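Local structure of apical membrane antigen 1, putative (Toxoplasma gondii, 2X2Z) at residues A[168-173]-A[290-295]; A[126-131]-A[154-159]. The protein takes part in host cell invasion as a parasite-surface component of the moving junction, the ring-like structure formed between parasite and host plasma membranes. One frame throughout, in Å; residues are numbered along the deposited sequence.

Overall arrangement
Both interactions are buried, but they join different things. Interaction 2 lies wholly within domain DI, where the first turn of helix 127-136 packs on strand 150-157 of the antiparallel sheet. Interaction 1 joins two domains: 168-173, a DI loop that follows strand 162-165, meets 290-295 from a long loop of DII. The same DI strand is close to both, since Tyr-150 and Pro-153, in its first half, touch residues of interaction 1. The centres of interactions 1 and 2 are about 23 Å apart. Neither contact has a hydrogen bond across its own segments; interaction 2 relies on sulfur, methyl and ring carbons and includes a disulfide half, whereas interaction 1 surrounds a backbone carbonyl with aliphatic carbons.

Interaction 1. Residues A[168-173]-A[290-295]; sequences VSMQLM and WWPLHQ
Val-168 of domain DI straddles the backbone and the ring of Trp-290, which belongs to a long loop of domain DII. Its CB stands 4.0 Å from Trp-290 O. Of its two methyls, CG1, anti to the backbone N (chi1 -179°), comes within 3.5 Å of the same carbonyl oxygen, while CG2 goes to the six-membered part of the indole, 3.7 Å from Trp-290 CE3. The valine and the tryptophan side chain cross at about a right angle.

Met-170 comes at that carbonyl as well. Its CG is 3.6 Å from Trp-290 O and rests on the Pro-292 ring, 3.9 Å from Pro-292 CD. Between these two residues Ser-169 OG reaches Trp-291 CD1 at 3.3 Å and sits beside Pro-292 CD; the hydroxyl is hydrogen-bonded to Tyr-150. The Trp-291 indole is held by DI too: its NE1 bonds to Tyr-167 O and its ring stacks with Tyr-150. Behind the DI loop, Gln-171 turns its amide back, NE2 donating almost straight (170°) to Ser-169 O and bonding also to Asp-35 O, which fixes the way the amide is turned.

This is one place where the DII loop lies on DI, consistent with the DII loop known in AMA1 proteins, which packs at the hydrophobic RON2-binding groove and is displaced on binding. Here the two segments share only van der Waals contacts, and the buried Trp-290 O has no hydrogen-bond partner anywhere in the model. The hydrogen bonds go instead to neighbouring DI residues: the backbone of Pro-292 pairs with Arg-48 and that of His-294 with Leu-46, alongside the Trp-291 bond to Tyr-167. Apolar carbons around an unpartnered carbonyl thus join 168-173 to 290-295, while polar attachment lies beside them.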
loop_
_atom_site.group_PDB
_atom_site.type_symbol
_atom_site.label_atom_id
_atom_site.label_comp_id
_atom_site.label_asym_id
_atom_site.label_seq_id
_atom_site.Cartn_x
_atom_site.Cartn_y
_atom_site.Cartn_z
ATOM N N VAL A 168 -14.318 2.478 -11.848
ATOM C CA VAL A 168 -13.098 3.028 -12.390
ATOM C C VAL A 168 -11.829 2.453 -11.695
ATOM O O VAL A 168 -11.618 2.685 -10.511
ATOM C CB VAL A 168 -13.091 4.580 -12.339
ATOM C CG1 VAL A 168 -11.786 5.078 -12.958
ATOM C CG2 VAL A 168 -14.302 5.149 -13.081
ATOM N N SER A 169 -10.986 1.723 -12.448
ATOM C CA SER A 169 -9.768 1.116 -11.963
ATOM C C SER A 169 -8.553 1.969 -12.328
ATOM O O SER A 169 -7.407 1.644 -11.960
ATOM C CB SER A 169 -9.634 -0.250 -12.598
ATOM O OG SER A 169 -9.902 -0.198 -13.977
ATOM N N MET A 170 -8.791 3.016 -13.106
ATOM C CA MET A 170 -7.729 4.001 -13.326
ATOM C C MET A 170 -7.337 4.586 -11.972
ATOM O O MET A 170 -8.209 4.743 -11.068
ATOM C CB MET A 170 -8.234 5.091 -14.241
ATOM C CG MET A 170 -8.575 4.629 -15.620
ATOM S SD MET A 170 -8.813 6.082 -16.695
ATOM C CE MET A 170 -10.425 6.570 -16.146
ATOM N N GLN A 171 -6.044 4.893 -11.834
ATOM C CA GLN A 171 -5.526 5.498 -10.617
ATOM C C GLN A 171 -4.744 6.839 -10.760
ATOM O O GLN A 171 -4.718 7.624 -9.797
ATOM C CB GLN A 171 -4.727 4.459 -9.850
ATOM C CG GLN A 171 -5.623 3.238 -9.324
ATOM C CD GLN A 171 -4.752 1.955 -9.308
ATOM O OE1 GLN A 171 -3.835 1.869 -8.515
ATOM N NE2 GLN A 171 -5.011 1.008 -10.217
ATOM N N LEU A 172 -4.210 7.138 -11.956
ATOM C CA LEU A 172 -3.448 8.394 -12.226
ATOM C C LEU A 172 -3.794 8.858 -13.651
ATOM O O LEU A 172 -3.778 8.074 -14.614
ATOM C CB LEU A 172 -1.911 8.199 -12.027
ATOM C CG LEU A 172 -0.849 9.305 -12.278
ATOM C CD1 LEU A 172 -1.135 10.506 -11.384
ATOM C CD2 LEU A 172 0.574 8.841 -12.018
ATOM N N MET A 173 -4.194 10.117 -13.788
ATOM C CA MET A 173 -4.274 10.739 -15.120
ATOM C C MET A 173 -3.901 12.182 -14.977
ATOM O O MET A 173 -4.495 12.911 -14.174
ATOM C CB MET A 173 -5.681 10.580 -15.738
ATOM C CG MET A 173 -5.734 10.534 -17.312
ATOM S SD MET A 173 -7.459 10.478 -17.771
ATOM C CE MET A 173 -7.626 8.769 -17.285
ATOM N N TRP A 290 -13.249 4.042 -19.028
ATOM C CA TRP A 290 -13.278 3.874 -17.591
ATOM C C TRP A 290 -12.090 3.053 -17.026
ATOM O O TRP A 290 -11.799 3.124 -15.829
ATOM C CB TRP A 290 -14.568 3.213 -17.192
ATOM C CG TRP A 290 -15.834 3.876 -17.704
ATOM C CD1 TRP A 290 -16.629 3.438 -18.713
ATOM C CD2 TRP A 290 -16.426 5.080 -17.212
ATOM N NE1 TRP A 290 -17.682 4.306 -18.887
ATOM C CE2 TRP A 290 -17.602 5.303 -17.958
ATOM C CE3 TRP A 290 -16.088 5.979 -16.201
ATOM C CZ2 TRP A 290 -18.428 6.416 -17.749
ATOM C CZ3 TRP A 290 -16.922 7.080 -15.978
ATOM C CH2 TRP A 290 -18.066 7.296 -16.760
ATOM N N TRP A 291 -11.411 2.278 -17.875
ATOM C CA TRP A 291 -10.301 1.429 -17.440
ATOM C C TRP A 291 -9.066 1.766 -18.293
ATOM O O TRP A 291 -9.225 2.036 -19.440
ATOM C CB TRP A 291 -10.691 -0.065 -17.624
ATOM C CG TRP A 291 -12.052 -0.434 -17.004
ATOM C CD1 TRP A 291 -12.579 0.076 -15.854
ATOM C CD2 TRP A 291 -13.012 -1.415 -17.474
ATOM N NE1 TRP A 291 -13.814 -0.467 -15.594
ATOM C CE2 TRP A 291 -14.107 -1.398 -16.557
ATOM C CE3 TRP A 291 -13.068 -2.283 -18.585
ATOM C CZ2 TRP A 291 -15.241 -2.241 -16.692
ATOM C CZ3 TRP A 291 -14.220 -3.133 -18.732
ATOM C CH2 TRP A 291 -15.279 -3.107 -17.777
ATOM N N PRO A 292 -7.847 1.659 -17.748
ATOM C CA PRO A 292 -6.646 1.845 -18.548
ATOM C C PRO A 292 -6.524 0.792 -19.643
ATOM O O PRO A 292 -6.876 -0.428 -19.435
ATOM C CB PRO A 292 -5.516 1.605 -17.551
ATOM C CG PRO A 292 -6.171 1.620 -16.168
ATOM C CD PRO A 292 -7.514 1.001 -16.469
ATOM N N LEU A 293 -6.035 1.242 -20.789
ATOM C CA LEU A 293 -5.815 0.331 -21.897
ATOM C C LEU A 293 -4.469 -0.337 -21.759
ATOM O O LEU A 293 -3.514 0.270 -21.315
ATOM C CB LEU A 293 -5.922 1.069 -23.231
ATOM C CG LEU A 293 -7.260 1.737 -23.563
ATOM C CD1 LEU A 293 -7.045 2.873 -24.605
ATOM C CD2 LEU A 293 -8.250 0.753 -24.084
ATOM N N HIS A 294 -4.405 -1.618 -22.126
ATOM C CA HIS A 294 -3.128 -2.323 -22.350
ATOM C C HIS A 294 -2.223 -1.521 -23.318
ATOM O O HIS A 294 -2.695 -0.905 -24.248
ATOM C CB HIS A 294 -3.404 -3.726 -22.908
ATOM C CG HIS A 294 -2.167 -4.463 -23.300
ATOM N ND1 HIS A 294 -1.485 -5.276 -22.428
ATOM C CD2 HIS A 294 -1.477 -4.505 -24.471
ATOM C CE1 HIS A 294 -0.443 -5.811 -23.051
ATOM N NE2 HIS A 294 -0.417 -5.360 -24.288
ATOM N N GLN A 295 -0.939 -1.454 -23.021
ATOM C CA GLN A 295 0.054 -0.761 -23.861
ATOM C C GLN A 295 1.238 -1.698 -23.873
ATOM O O GLN A 295 1.628 -2.160 -22.789
ATOM C CB GLN A 295 0.562 0.516 -23.191
ATOM C CG GLN A 295 -0.398 1.663 -23.160
ATOM C CD GLN A 295 0.156 2.882 -22.404
ATOM O OE1 GLN A 295 1.327 3.265 -22.535
ATOM N NE2 GLN A 295 -0.700 3.500 -21.632
#

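Interaction 2. Residues A[126-131]-A[154-159]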
loop_
_atom_site.group_PDB
_atom_site.type_symbol
_atom_site.label_atom_id
_atom_site.label_comp_id
_atom_site.label_asym_id
_atom_site.label_seq_id
_atom_site.Cartn_x
_atom_site.Cartn_y
_atom_site.Cartn_z
ATOM N N THR A 126 -12.158 -11.719 8.670
ATOM C CA THR A 126 -12.099 -10.351 9.161
ATOM C C THR A 126 -12.970 -9.455 8.296
ATOM O O THR A 126 -13.199 -9.754 7.135
ATOM C CB THR A 126 -10.672 -9.748 9.092
ATOM O OG1 THR A 126 -10.201 -9.771 7.737
ATOM C CG2 THR A 126 -9.711 -10.498 9.948
ATOM N N ASP A 127 -13.425 -8.326 8.841
ATOM C CA ASP A 127 -14.173 -7.349 8.009
ATOM C C ASP A 127 -13.441 -6.873 6.757
ATOM O O ASP A 127 -14.038 -6.846 5.678
ATOM C CB ASP A 127 -14.661 -6.180 8.874
ATOM C CG ASP A 127 -15.734 -6.631 9.856
ATOM O OD1 ASP A 127 -16.169 -5.845 10.719
ATOM O OD2 ASP A 127 -16.165 -7.812 9.732
ATOM N N LEU A 128 -12.154 -6.520 6.870
ATOM C CA LEU A 128 -11.446 -6.064 5.658
ATOM C C LEU A 128 -11.410 -7.216 4.644
ATOM O O LEU A 128 -11.578 -7.036 3.422
ATOM C CB LEU A 128 -10.003 -5.667 5.971
ATOM C CG LEU A 128 -9.322 -4.635 5.087
ATOM C CD1 LEU A 128 -7.811 -4.822 5.100
ATOM C CD2 LEU A 128 -9.939 -4.441 3.672
ATOM N N GLY A 129 -11.142 -8.423 5.131
ATOM C CA GLY A 129 -11.105 -9.537 4.210
ATOM C C GLY A 129 -12.444 -9.821 3.586
ATOM O O GLY A 129 -12.491 -10.281 2.444
ATOM N N ARG A 130 -13.550 -9.593 4.303
ATOM C CA ARG A 130 -14.843 -9.831 3.697
ATOM C C ARG A 130 -15.164 -8.906 2.515
ATOM O O ARG A 130 -15.866 -9.299 1.613
ATOM C CB ARG A 130 -15.985 -9.709 4.726
ATOM C CG ARG A 130 -15.978 -10.819 5.778
ATOM C CD ARG A 130 -17.101 -10.657 6.766
ATOM N NE ARG A 130 -17.016 -11.733 7.735
ATOM C CZ ARG A 130 -16.553 -11.603 8.964
ATOM N NH1 ARG A 130 -16.153 -10.404 9.429
ATOM N NH2 ARG A 130 -16.489 -12.686 9.727
ATOM N N CYS A 131 -14.690 -7.647 2.580
ATOM C CA CYS A 131 -14.891 -6.684 1.518
ATOM C C CYS A 131 -13.993 -7.098 0.354
ATOM O O CYS A 131 -14.436 -7.129 -0.759
ATOM C CB CYS A 131 -14.550 -5.266 2.036
ATOM S SG CYS A 131 -14.520 -4.027 0.823
ATOM N N PHE A 154 -11.263 -2.344 -4.873
ATOM C CA PHE A 154 -12.262 -1.967 -3.891
ATOM C C PHE A 154 -11.673 -0.949 -2.933
ATOM O O PHE A 154 -10.486 -0.897 -2.807
ATOM C CB PHE A 154 -12.667 -3.200 -3.072
ATOM C CG PHE A 154 -11.578 -3.702 -2.164
ATOM C CD1 PHE A 154 -11.482 -3.225 -0.851
ATOM C CD2 PHE A 154 -10.631 -4.643 -2.633
ATOM C CE1 PHE A 154 -10.485 -3.668 0.003
ATOM C CE2 PHE A 154 -9.613 -5.095 -1.796
ATOM C CZ PHE A 154 -9.533 -4.600 -0.462
ATOM N N VAL A 155 -12.534 -0.221 -2.215
ATOM C CA VAL A 155 -12.136 0.502 -1.014
ATOM C C VAL A 155 -13.017 0.125 0.148
ATOM O O VAL A 155 -14.226 0.236 0.066
ATOM C CB VAL A 155 -12.238 2.022 -1.258
ATOM C CG1 VAL A 155 -12.034 2.798 0.056
ATOM C CG2 VAL A 155 -11.291 2.346 -2.354
ATOM N N TYR A 156 -12.401 -0.309 1.240
ATOM C CA TYR A 156 -13.139 -0.504 2.486
ATOM C C TYR A 156 -13.068 0.827 3.265
ATOM O O TYR A 156 -12.000 1.273 3.688
ATOM C CB TYR A 156 -12.573 -1.680 3.309
ATOM C CG TYR A 156 -13.481 -2.021 4.482
ATOM C CD1 TYR A 156 -14.853 -2.120 4.271
ATOM C CD2 TYR A 156 -12.973 -2.204 5.792
ATOM C CE1 TYR A 156 -15.733 -2.366 5.303
ATOM C CE2 TYR A 156 -13.846 -2.478 6.871
ATOM C CZ TYR A 156 -15.236 -2.561 6.604
ATOM O OH TYR A 156 -16.182 -2.787 7.590
ATOM N N ASP A 157 -14.231 1.447 3.462
ATOM C CA ASP A 157 -14.361 2.548 4.389
ATOM C C ASP A 157 -14.664 1.895 5.700
ATOM O O ASP A 157 -15.823 1.506 5.963
ATOM C CB ASP A 157 -15.520 3.417 3.968
ATOM C CG ASP A 157 -15.776 4.497 4.925
ATOM O OD1 ASP A 157 -15.428 4.293 6.094
ATOM O OD2 ASP A 157 -16.302 5.540 4.497
ATOM N N SER A 158 -13.616 1.770 6.507
ATOM C CA SER A 158 -13.656 1.036 7.758
ATOM C C SER A 158 -14.395 1.818 8.829
ATOM O O SER A 158 -14.824 1.241 9.812
ATOM C CB SER A 158 -12.258 0.723 8.232
ATOM O OG SER A 158 -11.461 1.894 8.466
ATOM N N LYS A 159 -14.566 3.125 8.616
ATOM C CA LYS A 159 -15.389 3.866 9.552
ATOM C C LYS A 159 -16.880 3.579 9.382
ATOM O O LYS A 159 -17.561 3.272 10.379
ATOM C CB LYS A 159 -15.089 5.363 9.482
ATOM C CG LYS A 159 -15.952 6.176 10.415
ATOM C CD LYS A 159 -15.775 7.675 10.132
ATOM C CE LYS A 159 -14.384 7.999 9.641
ATOM N NZ LYS A 159 -14.091 9.522 9.800
#
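The Phe-154 ring takes Leu-128 CD2 at its edge, near the ring plane and 3.8 Å from CE1, while Cys-131 SG approaches it obliquely, 3.6 Å from CD1. The Tyr-156 ring is met at a slant by Cys-131 CB, Leu-128 CA and Asp-127 CB, and one of its faces has Ser-158 N above it, toward the rim. This is helix-on-sheet packing in the PAN-type fold of domain DI: helix 127-136 lies against strand 150-157 of an antiparallel sheet, the short segments running at 149° to each other with their axes 8.8 Å apart.

Leu-128 CD2 serves both aromatic residues, since it also touches Tyr-156 CB, and Leu-128 crosses the Phe-154 side chain at about a right angle. Cys-131 fits in much the same way. With SG anti to the backbone N (chi1 172°), the sulfur makes oblique sulfur-aromatic contacts with both rings, 4.5 Å from the centroid of Phe-154 and 5.0 Å from that of Tyr-156. The same sulfur is tied to Cys-163 on the adjacent strand 162-165, so a covalent bond fastens the helix to the sheet beside these rings.

The start of the helix is secured separately. The two carboxylate oxygens of Asp-127 have separate salt-bridge partners, OD2 pairing with Arg-130 NH1 and OD1 with Arg-161 NH2 outside the segments. Thr-126 is the N-cap: its OG1 accepts from Gly-129 N at 3.1 Å.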